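Local coordinates for actin depolymerization factor 2 (PDB 2XFA), which probably binds actin and promotes the disassembly of actin filaments in the malaria parasite Plasmodium berghei, at residues K30-Y34 against R62-L67; T70-Y74 against E106-Y110; F96-G100 against T131-F137. All blocks are in the same frame, centred on the assembly; numbering follows the deposited sequence.

Overall arrangement
The three contacts attach elements to one mixed sheet, flanked by helices on both faces as in the ADF/cofilin fold. Contact 1 sets the end of helix 56-65 against strand 31-37. Contact 2 places helix 104-118 on the opposite face, at the start of strand 73-81, and contact 3 joins the end of strand 89-97 to the loop before helix 137-146. Their centres lie about 11 to 15 Å apart. Contact 1 closes before the other two open, whereas contacts 2 and 3 interleave along the chain. The contacts adjoin one another: Tyr34 N and Tyr74 O form a probable strand-to-strand hydrogen bond. Leu67 CD1 packs 3.5 Å from Phe137 CZ. Both helix layers are thus fastened to the one sheet.

Contact 1 of 3, residues K30-Y34 against R62-L67; sequences KYIIY and RIKNNL
Tyr31 and Ile63 meet in a CH-pi contact that forms one of two apolar groups in this interface. Ile63 CG1 sits over the centre of one face of the Tyr31 ring, 3.8 Å from the centroid and only 8° off the ring normal. The two side chains slide past each other in opposite directions, and the methylene is almost equally far from several ring atoms, with Tyr31 CG at 3.9 Å. Tyr31 reaches this place with its CG between the backbone N and the carbonyl carbon (chi1 68°), which carries the ring from the strand toward the last turn of the helix.

Ile33, two residues further along and pointing to the same side, makes the second group of apolar contacts with the tip of its longer branch. Its CD1 lies 3.5 Å from Asn66 CB, and more loosely 4.4 Å from Ile63 CG2 and 4.4 Å from Leu67 CD2. This is one layer of the ADF/cofilin fold: Tyr31 and Ile33 face helix 56-65, whereas Ile32 and Tyr34 point through the other side of the sheet to helix 14-24.

The phenol end of Tyr31 reaches the helix end, with Tyr31 OH 3.5 Å from Arg62 O. Arg62 CB, a carbon contact, lies 4.0 Å from Tyr31 OH and approaches the ring obliquely, neither over its face nor at its edge. Arg62 crosses the tyrosine at about a right angle and sends its NE to a salt bridge with Glu48. Within the backbone, Asn66 N donates to Ile63 O over 2.9 Å as the helix gives way to the following loop.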
loop_
_atom_site.group_PDB
_atom_site.type_symbol
_atom_site.label_atom_id
_atom_site.label_comp_id
_atom_site.label_asym_id
_atom_site.label_seq_id
_atom_site.Cartn_x
_atom_site.Cartn_y
_atom_site.Cartn_z
ATOM N N LYS A 30 -4.348 7.737 -7.188
ATOM C CA LYS A 30 -5.250 6.683 -6.750
ATOM C C LYS A 30 -4.557 5.678 -5.823
ATOM O O LYS A 30 -5.184 5.127 -4.930
ATOM C CB LYS A 30 -5.858 5.957 -7.944
ATOM C CG LYS A 30 -7.268 5.464 -7.696
ATOM C CD LYS A 30 -8.215 6.632 -7.540
ATOM C CE LYS A 30 -9.589 6.179 -7.085
ATOM N NZ LYS A 30 -10.485 7.341 -6.813
ATOM N N TYR A 31 -3.279 5.399 -6.079
ATOM C CA TYR A 31 -2.501 4.575 -5.187
ATOM C C TYR A 31 -1.044 4.924 -5.306
ATOM O O TYR A 31 -0.616 5.511 -6.281
ATOM C CB TYR A 31 -2.720 3.058 -5.375
ATOM C CG TYR A 31 -2.216 2.454 -6.663
ATOM C CD1 TYR A 31 -0.899 2.056 -6.801
ATOM C CD2 TYR A 31 -3.066 2.255 -7.730
ATOM C CE1 TYR A 31 -0.443 1.498 -7.968
ATOM C CE2 TYR A 31 -2.616 1.693 -8.905
ATOM C CZ TYR A 31 -1.304 1.319 -9.016
ATOM O OH TYR A 31 -0.854 0.764 -10.182
ATOM N N ILE A 32 -0.294 4.599 -4.271
ATOM C CA ILE A 32 1.130 4.868 -4.265
ATOM C C ILE A 32 1.724 3.576 -3.791
ATOM O O ILE A 32 1.163 2.954 -2.899
ATOM C CB ILE A 32 1.514 5.933 -3.261
ATOM C CG1 ILE A 32 0.739 7.223 -3.526
ATOM C CG2 ILE A 32 3.012 6.186 -3.321
ATOM C CD1 ILE A 32 0.644 8.132 -2.289
ATOM N N ILE A 33 2.825 3.155 -4.417
ATOM C CA ILE A 33 3.596 2.032 -3.922
ATOM C C ILE A 33 4.960 2.589 -3.505
ATOM O O ILE A 33 5.549 3.365 -4.234
ATOM C CB ILE A 33 3.732 0.923 -5.001
ATOM C CG1 ILE A 33 2.354 0.328 -5.296
ATOM C CG2 ILE A 33 4.627 -0.194 -4.515
ATOM C CD1 ILE A 33 2.327 -0.597 -6.436
ATOM N N TYR A 34 5.423 2.224 -2.313
ATOM C CA TYR A 34 6.685 2.710 -1.769
ATOM C C TYR A 34 7.631 1.549 -1.640
ATOM O O TYR A 34 7.186 0.418 -1.457
ATOM C CB TYR A 34 6.489 3.233 -0.336
ATOM C CG TYR A 34 5.580 4.402 -0.201
ATOM C CD1 TYR A 34 6.052 5.690 -0.384
ATOM C CD2 TYR A 34 4.243 4.230 0.128
ATOM C CE1 TYR A 34 5.223 6.776 -0.244
ATOM C CE2 TYR A 34 3.406 5.303 0.258
ATOM C CZ TYR A 34 3.906 6.581 0.074
ATOM O OH TYR A 34 3.080 7.665 0.209
ATOM N N ARG A 62 -4.685 -3.557 -10.770
ATOM C CA ARG A 62 -3.583 -2.671 -11.143
ATOM C C ARG A 62 -2.450 -2.696 -10.118
ATOM O O ARG A 62 -1.279 -2.697 -10.470
ATOM C CB ARG A 62 -4.097 -1.244 -11.297
ATOM C CG ARG A 62 -5.168 -1.094 -12.365
ATOM C CD ARG A 62 -4.574 -0.719 -13.689
ATOM N NE ARG A 62 -4.394 0.723 -13.808
ATOM C CZ ARG A 62 -5.187 1.517 -14.521
ATOM N NH1 ARG A 62 -6.225 1.019 -15.188
ATOM N NH2 ARG A 62 -4.937 2.817 -14.571
ATOM N N ILE A 63 -2.800 -2.706 -8.839
ATOM C CA ILE A 63 -1.778 -2.786 -7.807
ATOM C C ILE A 63 -1.025 -4.088 -7.923
ATOM O O ILE A 63 0.189 -4.103 -7.851
ATOM C CB ILE A 63 -2.368 -2.703 -6.393
ATOM C CG1 ILE A 63 -3.015 -1.342 -6.173
ATOM C CG2 ILE A 63 -1.285 -2.917 -5.367
ATOM C CD1 ILE A 63 -3.730 -1.242 -4.823
ATOM N N LYS A 64 -1.764 -5.173 -8.110
ATOM C CA LYS A 64 -1.170 -6.500 -8.160
ATOM C C LYS A 64 -0.146 -6.602 -9.291
ATOM O O LYS A 64 0.913 -7.197 -9.133
ATOM C CB LYS A 64 -2.252 -7.554 -8.326
ATOM C CG LYS A 64 -1.711 -8.979 -8.421
ATOM C CD LYS A 64 -2.186 -9.658 -9.692
ATOM C CE LYS A 64 -1.467 -10.987 -9.910
ATOM N NZ LYS A 64 -1.932 -11.685 -11.150
ATOM N N ASN A 65 -0.446 -5.988 -10.422
ATOM C CA ASN A 65 0.456 -6.084 -11.561
ATOM C C ASN A 65 1.773 -5.363 -11.301
ATOM O O ASN A 65 2.732 -5.575 -12.022
ATOM C CB ASN A 65 -0.218 -5.564 -12.829
ATOM C CG ASN A 65 -1.277 -6.505 -13.336
ATOM O OD1 ASN A 65 -1.165 -7.719 -13.165
ATOM N ND2 ASN A 65 -2.321 -5.955 -13.958
ATOM N N ASN A 66 1.819 -4.537 -10.253
ATOM C CA ASN A 66 3.063 -3.860 -9.844
ATOM C C ASN A 66 3.852 -4.582 -8.757
ATOM O O ASN A 66 4.893 -4.094 -8.322
ATOM C CB ASN A 66 2.787 -2.442 -9.321
ATOM C CG ASN A 66 2.306 -1.491 -10.401
ATOM O OD1 ASN A 66 1.129 -1.120 -10.441
ATOM N ND2 ASN A 66 3.218 -1.084 -11.281
ATOM N N LEU A 67 3.356 -5.725 -8.303
ATOM C CA LEU A 67 3.991 -6.452 -7.210
ATOM C C LEU A 67 4.658 -7.722 -7.705
ATOM O O LEU A 67 4.342 -8.204 -8.786
ATOM C CB LEU A 67 2.939 -6.804 -6.147
ATOM C CG LEU A 67 2.232 -5.557 -5.590
ATOM C CD1 LEU A 67 1.126 -5.952 -4.610
ATOM C CD2 LEU A 67 3.250 -4.614 -4.928
#

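Contact 2 of 3, residues T70-Y74 against E106-Y110; sequences TECRY and EKMLY
Cys72 and Tyr110 lie at the centre of a partly buried strand-to-helix contact, where the chain entering strand 73-81 passes the first turns of helix 104-118. Cys72 CB is over the middle of the Tyr110 ring, 3.4 Å from the centroid and 15° off the normal, a CH-pi contact; its SG has a more oblique sulfur-aromatic approach at 4.7 Å from the same centroid. Tyr74 meets Tyr110 from another direction: the ring planes are 54° apart, and Tyr74 CZ comes to 3.5 Å from Tyr110 CD2. The Tyr74 hydroxyl donates to Tyr110 O, modelled as very short, 2.5 Å, so its exact length is doubtful.

At the other end Cys72 N donates to Glu106 OE2 over 2.7 Å, nearly along the carboxylate C-O axis, the extended Glu106 chain spanning the gap. Within the 70-74 segment, Arg73 NH1 hydrogen-bonds to Cys72 O at 2.9 Å and NH2 makes a salt bridge to Glu71 OE1, while its NE pairs with Asp45. Tyr110 OH is hydrogen-bonded to Ile36 N, tying the helix to a second strand. Such a long helix laid on the central sheet is typical of the ADF/cofilin fold, where in relatives it is the main actin-binding helix.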
loop_
_atom_site.group_PDB
_atom_site.type_symbol
_atom_site.label_atom_id
_atom_site.label_comp_id
_atom_site.label_asym_id
_atom_site.label_seq_id
_atom_site.Cartn_x
_atom_site.Cartn_y
_atom_site.Cartn_z
ATOM N N THR A 70 8.706 -11.820 -4.897
ATOM C CA THR A 70 10.045 -11.887 -4.333
ATOM C C THR A 70 10.479 -10.551 -3.737
ATOM O O THR A 70 11.642 -10.388 -3.378
ATOM C CB THR A 70 11.080 -12.203 -5.425
ATOM O OG1 THR A 70 10.995 -11.168 -6.413
ATOM C CG2 THR A 70 10.834 -13.578 -6.058
ATOM N N GLU A 71 9.575 -9.581 -3.671
ATOM C CA GLU A 71 9.900 -8.323 -3.019
ATOM C C GLU A 71 8.777 -7.660 -2.227
ATOM O O GLU A 71 7.640 -7.579 -2.682
ATOM C CB GLU A 71 10.500 -7.325 -3.992
ATOM C CG GLU A 71 9.708 -7.025 -5.207
ATOM C CD GLU A 71 10.570 -6.312 -6.229
ATOM O OE1 GLU A 71 11.643 -5.803 -5.827
ATOM O OE2 GLU A 71 10.191 -6.273 -7.421
ATOM N N CYS A 72 9.138 -7.159 -1.046
ATOM C CA CYS A 72 8.219 -6.410 -0.188
ATOM C C CYS A 72 7.918 -4.999 -0.692
ATOM O O CYS A 72 8.775 -4.327 -1.263
ATOM C CB CYS A 72 8.783 -6.347 1.223
ATOM S SG CYS A 72 9.086 -7.952 1.933
ATOM N N ARG A 73 6.672 -4.567 -0.492
ATOM C CA ARG A 73 6.251 -3.202 -0.783
ATOM C C ARG A 73 5.291 -2.651 0.292
ATOM O O ARG A 73 4.632 -3.405 0.974
ATOM C CB ARG A 73 5.557 -3.115 -2.141
ATOM C CG ARG A 73 6.495 -3.340 -3.364
ATOM C CD ARG A 73 7.648 -2.341 -3.353
ATOM N NE ARG A 73 8.436 -2.355 -4.589
ATOM C CZ ARG A 73 9.614 -2.955 -4.715
ATOM N NH1 ARG A 73 10.132 -3.605 -3.683
ATOM N NH2 ARG A 73 10.273 -2.915 -5.878
ATOM N N TYR A 74 5.218 -1.329 0.414
ATOM C CA TYR A 74 4.109 -0.704 1.128
ATOM C C TYR A 74 3.217 -0.099 0.075
ATOM O O TYR A 74 3.689 0.547 -0.861
ATOM C CB TYR A 74 4.597 0.432 2.031
ATOM C CG TYR A 74 5.682 0.046 2.984
ATOM C CD1 TYR A 74 5.476 -0.943 3.920
ATOM C CD2 TYR A 74 6.915 0.670 2.939
ATOM C CE1 TYR A 74 6.467 -1.287 4.821
ATOM C CE2 TYR A 74 7.909 0.332 3.825
ATOM C CZ TYR A 74 7.668 -0.645 4.767
ATOM O OH TYR A 74 8.645 -0.987 5.660
ATOM N N GLU A 106 15.337 -8.629 3.837
ATOM C CA GLU A 106 14.361 -7.666 3.338
ATOM C C GLU A 106 13.061 -7.756 4.124
ATOM O O GLU A 106 12.537 -6.744 4.595
ATOM C CB GLU A 106 14.112 -7.927 1.842
ATOM C CG GLU A 106 13.431 -6.786 1.095
ATOM C CD GLU A 106 12.940 -7.183 -0.296
ATOM O OE1 GLU A 106 13.691 -7.858 -1.053
ATOM O OE2 GLU A 106 11.800 -6.805 -0.635
ATOM N N LYS A 107 12.531 -8.966 4.286
ATOM C CA LYS A 107 11.340 -9.128 5.121
ATOM C C LYS A 107 11.468 -8.413 6.475
ATOM O O LYS A 107 10.626 -7.600 6.837
ATOM C CB LYS A 107 11.003 -10.607 5.328
ATOM C CG LYS A 107 10.101 -11.185 4.251
ATOM C CD LYS A 107 9.875 -12.674 4.431
ATOM C CE LYS A 107 8.453 -12.962 4.886
ATOM N NZ LYS A 107 7.413 -12.391 3.977
ATOM N N MET A 108 12.519 -8.714 7.224
ATOM C CA MET A 108 12.690 -8.087 8.539
ATOM C C MET A 108 12.805 -6.566 8.452
ATOM O O MET A 108 12.121 -5.861 9.173
ATOM C CB MET A 108 13.860 -8.715 9.303
ATOM C CG MET A 108 13.576 -10.157 9.731
ATOM S SD MET A 108 14.894 -10.952 10.686
ATOM C CE MET A 108 14.533 -10.414 12.360
ATOM N N LEU A 109 13.623 -6.065 7.533
ATOM C CA LEU A 109 13.771 -4.627 7.356
ATOM C C LEU A 109 12.456 -3.910 7.027
ATOM O O LEU A 109 12.161 -2.855 7.576
ATOM C CB LEU A 109 14.791 -4.326 6.270
ATOM C CG LEU A 109 15.313 -2.892 6.373
ATOM C CD1 LEU A 109 16.434 -2.815 7.417
ATOM C CD2 LEU A 109 15.797 -2.397 5.022
ATOM N N TYR A 110 11.668 -4.467 6.114
ATOM C CA TYR A 110 10.381 -3.860 5.802
ATOM C C TYR A 110 9.446 -3.845 7.021
ATOM O O TYR A 110 8.806 -2.843 7.312
ATOM C CB TYR A 110 9.716 -4.568 4.619
ATOM C CG TYR A 110 10.105 -3.985 3.290
ATOM C CD1 TYR A 110 11.230 -4.432 2.613
ATOM C CD2 TYR A 110 9.353 -2.993 2.714
ATOM C CE1 TYR A 110 11.568 -3.902 1.362
ATOM C CE2 TYR A 110 9.672 -2.473 1.472
ATOM C CZ TYR A 110 10.777 -2.933 0.806
ATOM O OH TYR A 110 11.092 -2.387 -0.405
#

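Contact 3 of 3, residues F96-G100 against T131-F137; sequences FWSPG and TCDINEF
Trp97, at the end of strand 89-97, reaches into the 131-137 loop with its six-membered ring leading. CG stands anti to the backbone N (chi1 173°), which directs the indole toward Phe137. That phenyl turns its edge to one face of the six-membered ring in a T-shaped pair: the planes are 85° apart, the centroids 5.2 Å apart, and Trp97 CE3 is 3.5 Å from Phe137 CD2. At the edge, Ile134 N lies near the indole plane, 3.8 Å from Trp97 CH2, its hydrogen bond going to Asn69 OD1. Ile134 CD1 packs 3.9 Å from Trp97 CZ2, off the plane on the Phe137 side. The indole nitrogen is satisfied elsewhere, by Lys68 O.

Ser98 contributes its backbone rather than its hydroxyl. Thr131 OG1 donates to Ser98 O over 2.9 Å; at a C=O...donor angle of 171° the donor oxygen lies nearly in line with the C=O bond. Thr131 CA adds a CA-H...O contact to Ser98 O at 3.1 Å. The Ser98 hydroxyl instead accepts a bond from Lys107.

The Pro99 ring lies over the other face of Trp97, CD 3.7 Å above its plane. The facing loop is shaped by an Asx turn, in which Asn135 N donates to Asp133 OD1 over 3.0 Å just before helix 137-146, and Asp133 OD2 is also bonded to Asn69. With proline and phenylalanine on its two faces, Ile134 N at its edge and a carbonyl on its N-H, the indole is probably restricted in rotation, while one hydrogen bond, with a CA-H...O contact beside it, joins the polar side.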
loop_
_atom_site.group_PDB
_atom_site.type_symbol
_atom_site.label_atom_id
_atom_site.label_comp_id
_atom_site.label_asym_id
_atom_site.label_seq_id
_atom_site.Cartn_x
_atom_site.Cartn_y
_atom_site.Cartn_z
ATOM N N PHE A 96 0.825 -3.697 3.662
ATOM C CA PHE A 96 2.193 -4.153 3.708
ATOM C C PHE A 96 2.232 -5.504 2.992
ATOM O O PHE A 96 1.766 -6.533 3.514
ATOM C CB PHE A 96 2.683 -4.256 5.151
ATOM C CG PHE A 96 4.055 -4.870 5.303
ATOM C CD1 PHE A 96 4.997 -4.805 4.270
ATOM C CD2 PHE A 96 4.408 -5.493 6.491
ATOM C CE1 PHE A 96 6.251 -5.376 4.431
ATOM C CE2 PHE A 96 5.662 -6.070 6.655
ATOM C CZ PHE A 96 6.587 -6.010 5.642
ATOM N N TRP A 97 2.766 -5.469 1.778
ATOM C CA TRP A 97 2.976 -6.673 0.956
ATOM C C TRP A 97 4.300 -7.295 1.333
ATOM O O TRP A 97 5.368 -6.689 1.148
ATOM C CB TRP A 97 3.011 -6.281 -0.503
ATOM C CG TRP A 97 3.387 -7.389 -1.481
ATOM C CD1 TRP A 97 4.402 -7.343 -2.393
ATOM C CD2 TRP A 97 2.756 -8.671 -1.657
ATOM N NE1 TRP A 97 4.438 -8.515 -3.145
ATOM C CE2 TRP A 97 3.454 -9.350 -2.704
ATOM C CE3 TRP A 97 1.674 -9.305 -1.054
ATOM C CZ2 TRP A 97 3.097 -10.635 -3.148
ATOM C CZ3 TRP A 97 1.329 -10.585 -1.478
ATOM C CH2 TRP A 97 2.043 -11.237 -2.515
ATOM N N SER A 98 4.220 -8.487 1.903
ATOM C CA SER A 98 5.393 -9.183 2.368
ATOM C C SER A 98 5.342 -10.650 1.963
ATOM O O SER A 98 4.934 -11.496 2.758
ATOM C CB SER A 98 5.501 -9.063 3.897
ATOM O OG SER A 98 6.714 -9.622 4.369
ATOM N N PRO A 99 5.763 -10.963 0.722
ATOM C CA PRO A 99 5.643 -12.338 0.210
ATOM C C PRO A 99 6.714 -13.265 0.749
ATOM O O PRO A 99 7.786 -12.825 1.175
ATOM C CB PRO A 99 5.800 -12.179 -1.319
ATOM C CG PRO A 99 6.639 -10.991 -1.498
ATOM C CD PRO A 99 6.341 -10.048 -0.279
ATOM N N GLY A 100 6.415 -14.555 0.710
ATOM C CA GLY A 100 7.291 -15.570 1.261
ATOM C C GLY A 100 8.631 -15.719 0.573
ATOM O O GLY A 100 9.605 -16.107 1.222
ATOM N N THR A 131 0.735 -11.675 3.145
ATOM C CA THR A 131 1.948 -12.453 3.008
ATOM C C THR A 131 1.698 -13.707 2.145
ATOM O O THR A 131 2.510 -14.627 2.113
ATOM C CB THR A 131 2.418 -12.875 4.403
ATOM O OG1 THR A 131 3.670 -13.565 4.310
ATOM C CG2 THR A 131 1.360 -13.761 5.067
ATOM N N CYS A 132 0.565 -13.748 1.457
ATOM C CA CYS A 132 0.223 -14.920 0.655
ATOM C C CYS A 132 1.116 -14.987 -0.592
ATOM O O CYS A 132 2.086 -14.228 -0.713
ATOM C CB CYS A 132 -1.264 -14.897 0.271
ATOM S SG CYS A 132 -1.763 -13.391 -0.612
ATOM N N ASP A 133 0.821 -15.921 -1.490
ATOM C CA ASP A 133 1.492 -15.950 -2.793
ATOM C C ASP A 133 0.865 -14.886 -3.689
ATOM O O ASP A 133 -0.339 -14.591 -3.577
ATOM C CB ASP A 133 1.366 -17.332 -3.466
ATOM C CG ASP A 133 2.252 -17.446 -4.718
ATOM O OD1 ASP A 133 1.772 -17.133 -5.829
ATOM O OD2 ASP A 133 3.438 -17.802 -4.577
ATOM N N ILE A 134 1.660 -14.336 -4.605
ATOM C CA ILE A 134 1.161 -13.341 -5.538
ATOM C C ILE A 134 -0.133 -13.802 -6.245
ATOM O O ILE A 134 -0.967 -12.964 -6.563
ATOM C CB ILE A 134 2.187 -12.968 -6.614
ATOM C CG1 ILE A 134 1.654 -11.809 -7.449
ATOM C CG2 ILE A 134 2.446 -14.152 -7.565
ATOM C CD1 ILE A 134 1.512 -10.538 -6.683
ATOM N N ASN A 135 -0.266 -15.110 -6.520
ATOM C CA ASN A 135 -1.483 -15.681 -7.118
ATOM C C ASN A 135 -2.785 -15.476 -6.330
ATOM O O ASN A 135 -3.881 -15.562 -6.897
ATOM C CB ASN A 135 -1.325 -17.188 -7.340
ATOM C CG ASN A 135 -0.379 -17.498 -8.465
ATOM O OD1 ASN A 135 -0.063 -16.627 -9.284
ATOM N ND2 ASN A 135 0.093 -18.733 -8.511
ATOM N N GLU A 136 -2.679 -15.249 -5.022
ATOM C CA GLU A 136 -3.886 -15.058 -4.214
ATOM C C GLU A 136 -4.018 -13.625 -3.708
ATOM O O GLU A 136 -5.015 -13.286 -3.094
ATOM C CB GLU A 136 -3.945 -16.036 -3.041
ATOM C CG GLU A 136 -4.077 -17.483 -3.446
ATOM C CD GLU A 136 -2.840 -18.280 -3.102
ATOM O OE1 GLU A 136 -2.302 -18.955 -4.006
ATOM O OE2 GLU A 136 -2.397 -18.218 -1.931
ATOM N N PHE A 137 -3.021 -12.789 -3.994
ATOM C CA PHE A 137 -3.066 -11.394 -3.571
ATOM C C PHE A 137 -4.480 -10.813 -3.786
ATOM O O PHE A 137 -5.128 -10.352 -2.865
ATOM C CB PHE A 137 -2.020 -10.556 -4.317
ATOM C CG PHE A 137 -2.019 -9.088 -3.922
ATOM C CD1 PHE A 137 -2.699 -8.146 -4.675
ATOM C CD2 PHE A 137 -1.359 -8.665 -2.781
ATOM C CE1 PHE A 137 -2.716 -6.792 -4.307
ATOM C CE2 PHE A 137 -1.372 -7.314 -2.399
ATOM C CZ PHE A 137 -2.050 -6.381 -3.178
#